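Local structure of hypothetical protein (Bacteroides ovatus, 4EPS) at residues V164-T169 against D216-L221; N302-V307 against D322-S327; K345-L350 against G496-T501. The protein is probably a component of the tip of a fimbrium, a filamentous surface appendage of the kind that mediates cell adhesion and biofilm formation. One frame throughout, in Å; residues are numbered along the deposited sequence.

Interaction 1 of 3, residues V164-T169 against D216-L221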
# COMPACT_ATOMS: atom_id res chain seq x y z
N VAL A 164 25.07 14.36 14.54
CA VAL A 164 24.30 14.83 13.39
C VAL A 164 23.47 13.67 12.84
O VAL A 164 24.01 12.62 12.52
CB VAL A 164 25.17 15.46 12.26
CG1 VAL A 164 24.28 16.08 11.17
CG2 VAL A 164 26.16 16.49 12.80
N LYS A 165 22.15 13.89 12.70
CA LYS A 165 21.23 12.92 12.10
C LYS A 165 20.70 13.51 10.80
O LYS A 165 19.83 14.39 10.82
CB LYS A 165 20.07 12.59 13.09
CG LYS A 165 19.13 11.49 12.59
CD LYS A 165 19.81 10.14 12.64
CE LYS A 165 18.84 9.04 12.32
NZ LYS A 165 19.59 7.78 12.12
N LEU A 166 21.22 13.04 9.65
CA LEU A 166 20.75 13.54 8.36
C LEU A 166 19.40 12.85 7.99
O LEU A 166 19.07 11.82 8.57
CB LEU A 166 21.80 13.32 7.27
CG LEU A 166 23.15 14.07 7.46
CD1 LEU A 166 24.10 13.69 6.33
CD2 LEU A 166 22.94 15.59 7.55
N PRO A 167 18.60 13.41 7.06
CA PRO A 167 17.35 12.73 6.70
C PRO A 167 17.63 11.37 6.04
O PRO A 167 18.62 11.18 5.34
CB PRO A 167 16.68 13.68 5.70
CG PRO A 167 17.74 14.58 5.23
CD PRO A 167 18.78 14.67 6.29
N SER A 168 16.78 10.39 6.35
CA SER A 168 16.86 9.05 5.76
C SER A 168 15.45 8.52 5.61
O SER A 168 14.54 8.99 6.31
CB SER A 168 17.75 8.11 6.57
OG SER A 168 17.27 7.90 7.89
N THR A 169 15.24 7.59 4.68
CA THR A 169 13.89 7.07 4.45
C THR A 169 13.89 5.56 4.34
O THR A 169 14.49 5.00 3.43
CB THR A 169 13.29 7.68 3.17
OG1 THR A 169 13.33 9.09 3.26
CG2 THR A 169 11.81 7.20 2.91
N ASP A 216 23.13 5.18 11.84
CA ASP A 216 23.10 6.11 10.70
C ASP A 216 23.20 7.57 11.21
O ASP A 216 22.32 8.40 10.96
CB ASP A 216 21.86 5.93 9.79
CG ASP A 216 21.85 6.87 8.60
OD1 ASP A 216 22.95 7.21 8.09
OD2 ASP A 216 20.76 7.35 8.23
N GLU A 217 24.29 7.87 11.92
CA GLU A 217 24.46 9.22 12.44
C GLU A 217 25.95 9.51 12.52
O GLU A 217 26.77 8.56 12.56
CB GLU A 217 23.74 9.42 13.81
CG GLU A 217 24.36 8.68 14.97
CD GLU A 217 23.63 8.74 16.30
OE1 GLU A 217 22.44 9.14 16.34
OE2 GLU A 217 24.25 8.35 17.31
N TYR A 218 26.31 10.80 12.51
CA TYR A 218 27.70 11.24 12.57
C TYR A 218 27.99 11.82 13.93
O TYR A 218 27.13 12.53 14.47
CB TYR A 218 28.00 12.31 11.51
CG TYR A 218 27.83 11.81 10.09
CD1 TYR A 218 26.57 11.74 9.50
CD2 TYR A 218 28.92 11.35 9.35
CE1 TYR A 218 26.40 11.30 8.19
CE2 TYR A 218 28.77 10.89 8.03
CZ TYR A 218 27.50 10.87 7.46
OH TYR A 218 27.32 10.40 6.19
N ARG A 219 29.16 11.52 14.48
CA ARG A 219 29.58 11.99 15.82
C ARG A 219 30.92 12.66 15.73
O ARG A 219 31.80 12.21 15.00
CB ARG A 219 29.61 10.82 16.83
CG ARG A 219 28.22 10.21 17.01
CD ARG A 219 28.03 9.44 18.30
NE ARG A 219 28.66 8.12 18.29
CZ ARG A 219 28.07 6.99 17.92
NH1 ARG A 219 26.80 6.99 17.49
NH2 ARG A 219 28.74 5.84 17.95
N LEU A 220 31.08 13.77 16.44
CA LEU A 220 32.32 14.52 16.42
C LEU A 220 32.60 15.09 17.79
O LEU A 220 31.79 15.89 18.28
CB LEU A 220 32.22 15.66 15.38
CG LEU A 220 33.47 16.53 15.21
CD1 LEU A 220 34.55 15.77 14.41
CD2 LEU A 220 33.12 17.79 14.47
N LEU A 221 33.73 14.72 18.39
CA LEU A 221 34.14 15.32 19.66
C LEU A 221 34.58 16.77 19.43
O LEU A 221 35.25 17.05 18.43
CB LEU A 221 35.29 14.54 20.31
CG LEU A 221 34.96 13.10 20.71
CD1 LEU A 221 36.25 12.29 20.84
CD2 LEU A 221 34.13 13.06 22.00
O HOH W 1 19.95 7.47 15.08
O HOH W 2 22.78 10.66 9.46
O HOH W 3 19.18 9.26 9.33
O HOH W 4 18.60 5.91 9.09

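Interaction 2 of 3, residues N302-V307 against D322-S327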
# COMPACT_ATOMS: atom_id res chain seq x y z
N ASN A 302 13.47 -11.62 -5.09
CA ASN A 302 14.76 -11.98 -4.49
C ASN A 302 15.60 -12.60 -5.62
O ASN A 302 15.21 -13.66 -6.11
CB ASN A 302 14.55 -12.94 -3.30
CG ASN A 302 15.81 -13.33 -2.57
OD1 ASN A 302 16.88 -13.38 -3.15
ND2 ASN A 302 15.70 -13.65 -1.28
N PRO A 303 16.74 -11.99 -6.04
CA PRO A 303 17.49 -12.54 -7.19
C PRO A 303 18.60 -13.52 -6.82
O PRO A 303 19.43 -13.85 -7.69
CB PRO A 303 18.09 -11.29 -7.83
CG PRO A 303 18.37 -10.38 -6.63
CD PRO A 303 17.35 -10.72 -5.57
N MSE A 304 18.66 -13.95 -5.55
CA MSE A 304 19.70 -14.90 -5.15
C MSE A 304 19.45 -16.24 -5.82
O MSE A 304 18.32 -16.75 -5.80
CB MSE A 304 19.79 -15.02 -3.63
CG MSE A 304 20.52 -13.86 -3.03
SE MSE A 304 19.98 -13.55 -1.23
CE MSE A 304 20.72 -11.81 -1.02
N PRO A 305 20.49 -16.83 -6.46
CA PRO A 305 20.27 -18.11 -7.17
C PRO A 305 19.86 -19.27 -6.24
O PRO A 305 19.07 -20.13 -6.65
CB PRO A 305 21.61 -18.38 -7.87
CG PRO A 305 22.61 -17.60 -7.14
CD PRO A 305 21.90 -16.38 -6.59
N SER A 306 20.33 -19.28 -4.98
CA SER A 306 19.94 -20.36 -4.05
C SER A 306 18.45 -20.23 -3.62
O SER A 306 17.88 -21.17 -3.09
CB SER A 306 20.85 -20.40 -2.83
OG SER A 306 20.78 -19.21 -2.06
N VAL A 307 17.84 -19.06 -3.87
CA VAL A 307 16.43 -18.81 -3.60
C VAL A 307 15.65 -19.09 -4.91
O VAL A 307 14.77 -19.97 -4.94
CB VAL A 307 16.18 -17.38 -3.01
CG1 VAL A 307 14.68 -17.08 -2.86
CG2 VAL A 307 16.89 -17.21 -1.66
N ASP A 322 26.54 -19.54 -3.11
CA ASP A 322 25.79 -18.31 -3.45
C ASP A 322 26.55 -17.07 -2.95
O ASP A 322 26.37 -16.63 -1.81
CB ASP A 322 24.34 -18.35 -2.90
CG ASP A 322 23.39 -17.28 -3.47
OD1 ASP A 322 23.88 -16.19 -3.89
OD2 ASP A 322 22.15 -17.47 -3.39
N ALA A 323 27.38 -16.49 -3.83
CA ALA A 323 28.21 -15.32 -3.54
C ALA A 323 27.38 -14.08 -3.23
O ALA A 323 27.80 -13.26 -2.41
CB ALA A 323 29.14 -15.04 -4.72
N LEU A 324 26.21 -13.92 -3.89
CA LEU A 324 25.32 -12.79 -3.67
C LEU A 324 24.74 -12.84 -2.25
O LEU A 324 24.71 -11.81 -1.57
CB LEU A 324 24.19 -12.78 -4.73
CG LEU A 324 23.11 -11.67 -4.64
CD1 LEU A 324 23.72 -10.28 -4.51
CD2 LEU A 324 22.17 -11.72 -5.87
N LEU A 325 24.24 -14.01 -1.82
CA LEU A 325 23.69 -14.20 -0.47
C LEU A 325 24.77 -13.94 0.58
O LEU A 325 24.51 -13.28 1.59
CB LEU A 325 23.12 -15.64 -0.32
CG LEU A 325 22.66 -16.10 1.09
CD1 LEU A 325 21.53 -15.21 1.64
CD2 LEU A 325 22.17 -17.54 1.05
N ARG A 326 25.98 -14.42 0.32
CA ARG A 326 27.11 -14.26 1.24
C ARG A 326 27.56 -12.78 1.36
O ARG A 326 27.72 -12.29 2.48
CB ARG A 326 28.25 -15.15 0.74
CG ARG A 326 29.44 -15.28 1.67
CD ARG A 326 30.27 -16.48 1.27
NE ARG A 326 30.81 -16.35 -0.09
CZ ARG A 326 30.66 -17.25 -1.05
NH1 ARG A 326 29.98 -18.36 -0.83
NH2 ARG A 326 31.21 -17.04 -2.24
N SER A 327 27.72 -12.06 0.23
CA SER A 327 28.24 -10.69 0.26
C SER A 327 27.20 -9.59 0.46
O SER A 327 27.58 -8.53 0.96
CB SER A 327 29.03 -10.40 -1.01
OG SER A 327 30.04 -11.37 -1.20

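Interaction 3 of 3, residues K345-L350 against G496-T501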
# COMPACT_ATOMS: atom_id res chain seq x y z
N LYS A 345 34.83 -3.27 -26.30
CA LYS A 345 35.36 -4.63 -26.25
C LYS A 345 35.15 -5.15 -24.84
O LYS A 345 34.82 -4.36 -23.95
CB LYS A 345 36.86 -4.68 -26.66
CG LYS A 345 37.11 -4.22 -28.08
CD LYS A 345 38.61 -3.99 -28.31
CE LYS A 345 38.98 -3.86 -29.77
NZ LYS A 345 38.54 -2.57 -30.35
N PHE A 346 35.31 -6.48 -24.63
CA PHE A 346 35.10 -7.03 -23.30
C PHE A 346 36.41 -7.35 -22.64
O PHE A 346 36.65 -6.94 -21.51
CB PHE A 346 34.20 -8.29 -23.36
CG PHE A 346 33.78 -8.79 -22.00
CD1 PHE A 346 32.62 -8.33 -21.40
CD2 PHE A 346 34.53 -9.75 -21.33
CE1 PHE A 346 32.23 -8.80 -20.14
CE2 PHE A 346 34.17 -10.18 -20.05
CZ PHE A 346 33.02 -9.71 -19.47
N SER A 347 37.25 -8.12 -23.33
CA SER A 347 38.55 -8.54 -22.82
C SER A 347 39.41 -8.99 -23.97
O SER A 347 38.89 -9.19 -25.07
CB SER A 347 38.37 -9.70 -21.83
OG SER A 347 38.18 -10.94 -22.49
N PRO A 348 40.72 -9.23 -23.77
CA PRO A 348 41.48 -9.85 -24.86
C PRO A 348 41.05 -11.31 -25.01
O PRO A 348 40.41 -11.85 -24.11
CB PRO A 348 42.94 -9.73 -24.40
CG PRO A 348 42.92 -9.52 -22.95
CD PRO A 348 41.53 -9.10 -22.53
N ALA A 349 41.37 -11.95 -26.15
CA ALA A 349 41.11 -13.39 -26.32
C ALA A 349 42.08 -14.12 -25.40
O ALA A 349 43.23 -13.68 -25.27
CB ALA A 349 41.32 -13.80 -27.77
N LEU A 350 41.62 -15.14 -24.66
CA LEU A 350 42.48 -15.82 -23.69
C LEU A 350 42.96 -17.15 -24.22
O LEU A 350 42.30 -17.74 -25.07
CB LEU A 350 41.72 -16.05 -22.37
CG LEU A 350 41.09 -14.82 -21.67
CD1 LEU A 350 40.27 -15.26 -20.47
CD2 LEU A 350 42.17 -13.83 -21.20
N GLY A 496 29.84 -14.10 -29.20
CA GLY A 496 30.42 -12.88 -28.65
C GLY A 496 31.93 -12.87 -28.50
O GLY A 496 32.43 -12.84 -27.37
N VAL A 497 32.68 -12.84 -29.63
CA VAL A 497 34.17 -12.79 -29.61
C VAL A 497 34.57 -11.65 -28.69
O VAL A 497 34.08 -10.54 -28.88
CB VAL A 497 34.77 -12.63 -31.04
CG1 VAL A 497 36.30 -12.67 -30.99
CG2 VAL A 497 34.22 -13.71 -31.99
N LYS A 498 35.37 -11.93 -27.65
CA LYS A 498 35.73 -11.01 -26.56
C LYS A 498 36.34 -9.68 -27.05
O LYS A 498 36.21 -8.67 -26.37
CB LYS A 498 36.69 -11.71 -25.60
CG LYS A 498 35.99 -12.75 -24.72
CD LYS A 498 36.98 -13.68 -24.02
CE LYS A 498 36.26 -14.77 -23.27
NZ LYS A 498 37.15 -15.48 -22.33
N THR A 499 36.97 -9.71 -28.25
CA THR A 499 37.64 -8.57 -28.90
C THR A 499 36.69 -7.85 -29.89
O THR A 499 37.08 -6.83 -30.46
CB THR A 499 38.92 -9.06 -29.60
OG1 THR A 499 38.54 -10.06 -30.54
CG2 THR A 499 39.93 -9.61 -28.62
N ASN A 500 35.44 -8.34 -30.05
CA ASN A 500 34.45 -7.63 -30.86
C ASN A 500 33.89 -6.45 -30.05
O ASN A 500 34.25 -6.28 -28.90
CB ASN A 500 33.33 -8.57 -31.32
CG ASN A 500 33.68 -9.35 -32.56
OD1 ASN A 500 34.76 -9.22 -33.11
ND2 ASN A 500 32.78 -10.18 -33.01
N THR A 501 33.03 -5.62 -30.66
CA THR A 501 32.43 -4.47 -29.99
C THR A 501 30.93 -4.69 -29.88
O THR A 501 30.26 -4.81 -30.90
CB THR A 501 32.74 -3.17 -30.77
OG1 THR A 501 34.16 -2.96 -30.76
CG2 THR A 501 32.05 -1.94 -30.17
O HOH W 5 37.49 -13.12 -20.78

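Interaction 1 of 3, residues V164-T169 against D216-L221
Val164 and Tyr218 face each other as an antiparallel hydrogen-bonded pair: Val164 N gives its proton to Tyr218 O at 2.8 Å, and Tyr218 N returns one to Val164 O. Both side chains leave the sheet on the same face, CB beside CB. With CG lying anti to the carbonyl carbon (chi1 -63°), the Tyr218 ring has Val164 O near its plane at the edge, while CD1 of Leu166 comes obliquely to CE1, 3.8 Å away. Phe196 meets the same ring edge-to-face. Lys165 and Glu217 cross at about a right angle, CD of the lysine passing CB of the glutamate. CG of Lys165 lies anti to the backbone N and the chain bends at chi2 (72°), which brings NZ to Asp216 O at 3.0 Å, well above the plane of that carbonyl. Water 1 joins NZ to Glu217 OE1, an oxygen that is also salt-bridged to Arg254; OE2 of the same carboxylate pairs with Lys215 and Arg219. The contact lies in the fimbrillin-like part of the chain, where strand 217-222 runs beside the long broken strand 148-174. Where strand 217-222 borders strand 206-212, Asp216 and Glu217 both face Asp212, forming a G1 beta bulge. Beyond the paired residues, water takes over between the backbones: water 2 accepts from Leu166 N and donates to Asp216 O. Asp216 OD2 lies 3.5 Å from Ser168 CB, and waters 3 and 4 each link this oxygen to Ser168 OG; Tyr211 OH binds the other carboxylate oxygen, OD1.

Interaction 2 of 3, residues N302-V307 against D322-S327
Asp322 points its carboxylate at the start of helix 305-308, where OD2 takes two protons from Ser306. The hydroxyl OG approaches at 2.6 Å on the anti lone pair, and the backbone N comes from above the carboxylate plane at 3.0 Å. Ser306 can offer both donors to one oxygen because its OG sits between the backbone N and the carbonyl carbon (chi1 63°), on the side of the aspartate. The other oxygen, OD1, accepts from Leu325 N at 3.0 Å, over the opposite face of the carboxylate from Ser306 N, and the three bonds together restrict the rotation of the group. Pro305 points back against the aspartate, its CD lying over the face that Ser306 N also meets, 3.4 Å from OD1. Beside this polar grip, the extended selenomethionine Met304, in the conformer described, lies across both leucines at about a right angle. Its CG rests on Leu324 CG at 3.8 Å, and its selenium, less certainly placed because a second conformer exists, reaches Leu325 CD1 at 3.7 Å. Leu324 also turns CD2 to the ring of Pro303, which it crosses nearly perpendicularly, while Tyr390 of helix 389-403 touches the same leucine. An Asx turn, closed by Met304 N on Asn302 OD1, precedes helix 305-308. Asp322 is the N-cap of helix 323-327, and its side chain caps that helix through Leu325 N while also binding the first turn of helix 305-308.

Interaction 3 of 3, residues K345-L350 against G496-T501
A type I beta turn from Val497 to Asn500, starting at the last residue of strand 490-497, presents Lys498 and Thr499 to the loop that follows strand 342-344. Lys498 O accepts two backbone protons from that loop: Phe346 N binds at 2.9 Å, nearly along the C=O axis, and Ser347 N at 3.3 Å from above the carbonyl plane. The Lys498 side chain then runs extended beside the loop, its CD 3.4 Å from Ser347 OG. Ser347 OG, held between its backbone N and carbonyl carbon (chi1 79°), donates to Pro348 O and receives a proton from water 5. The same water accepts from Lys498 NZ at 2.8 Å. At this end the lysine crosses Leu350 at about a right angle, with NZ 3.6 Å from CD1; Glu474 forms a salt bridge with the ammonium group, and Asn477 O also accepts from it. Through the bonds to Lys498 O the turn joins the end of strand 490-497, in the three-stranded sheet, to the loop leaving strand 342-344, an outermost strand of the six-stranded sheet; the chain then runs on into strand 502-509. Around the turn, CG2 of Thr499 lies against the loop backbone, 3.7 Å from Ala349 N. Lys345 lays its aliphatic chain beside the other end of the turn, CG 3.5 Å from Thr499 O. Its CA-H points at Asn500 O, at 3.3 Å from CA, a carbonyl buried here without a conventional hydrogen-bond partner. The ring of Phe346 meets that of Trp470 instead of packing on the turn.

In the fold
The three contacts follow one another along the chain, each closing before the next opens. Interaction 1 lies in the fimbrillin-like region, on strands 148-174 and 217-222. Interactions 2 and 3 belong to the later part of the chain, which contains the six-stranded antiparallel sheet: interaction 2 occupies the connection between its strands 293-300 and 334-338, and interaction 3 lies where strands 342-344 and 502-509 adjoin the three-stranded sheet. Centres of interactions 1 and 2 are about 31 Å apart, those of 2 and 3 about 28 Å, and those of 1 and 3 about 46 Å. None touches another: each joins elements of its own part of this probable tip subunit.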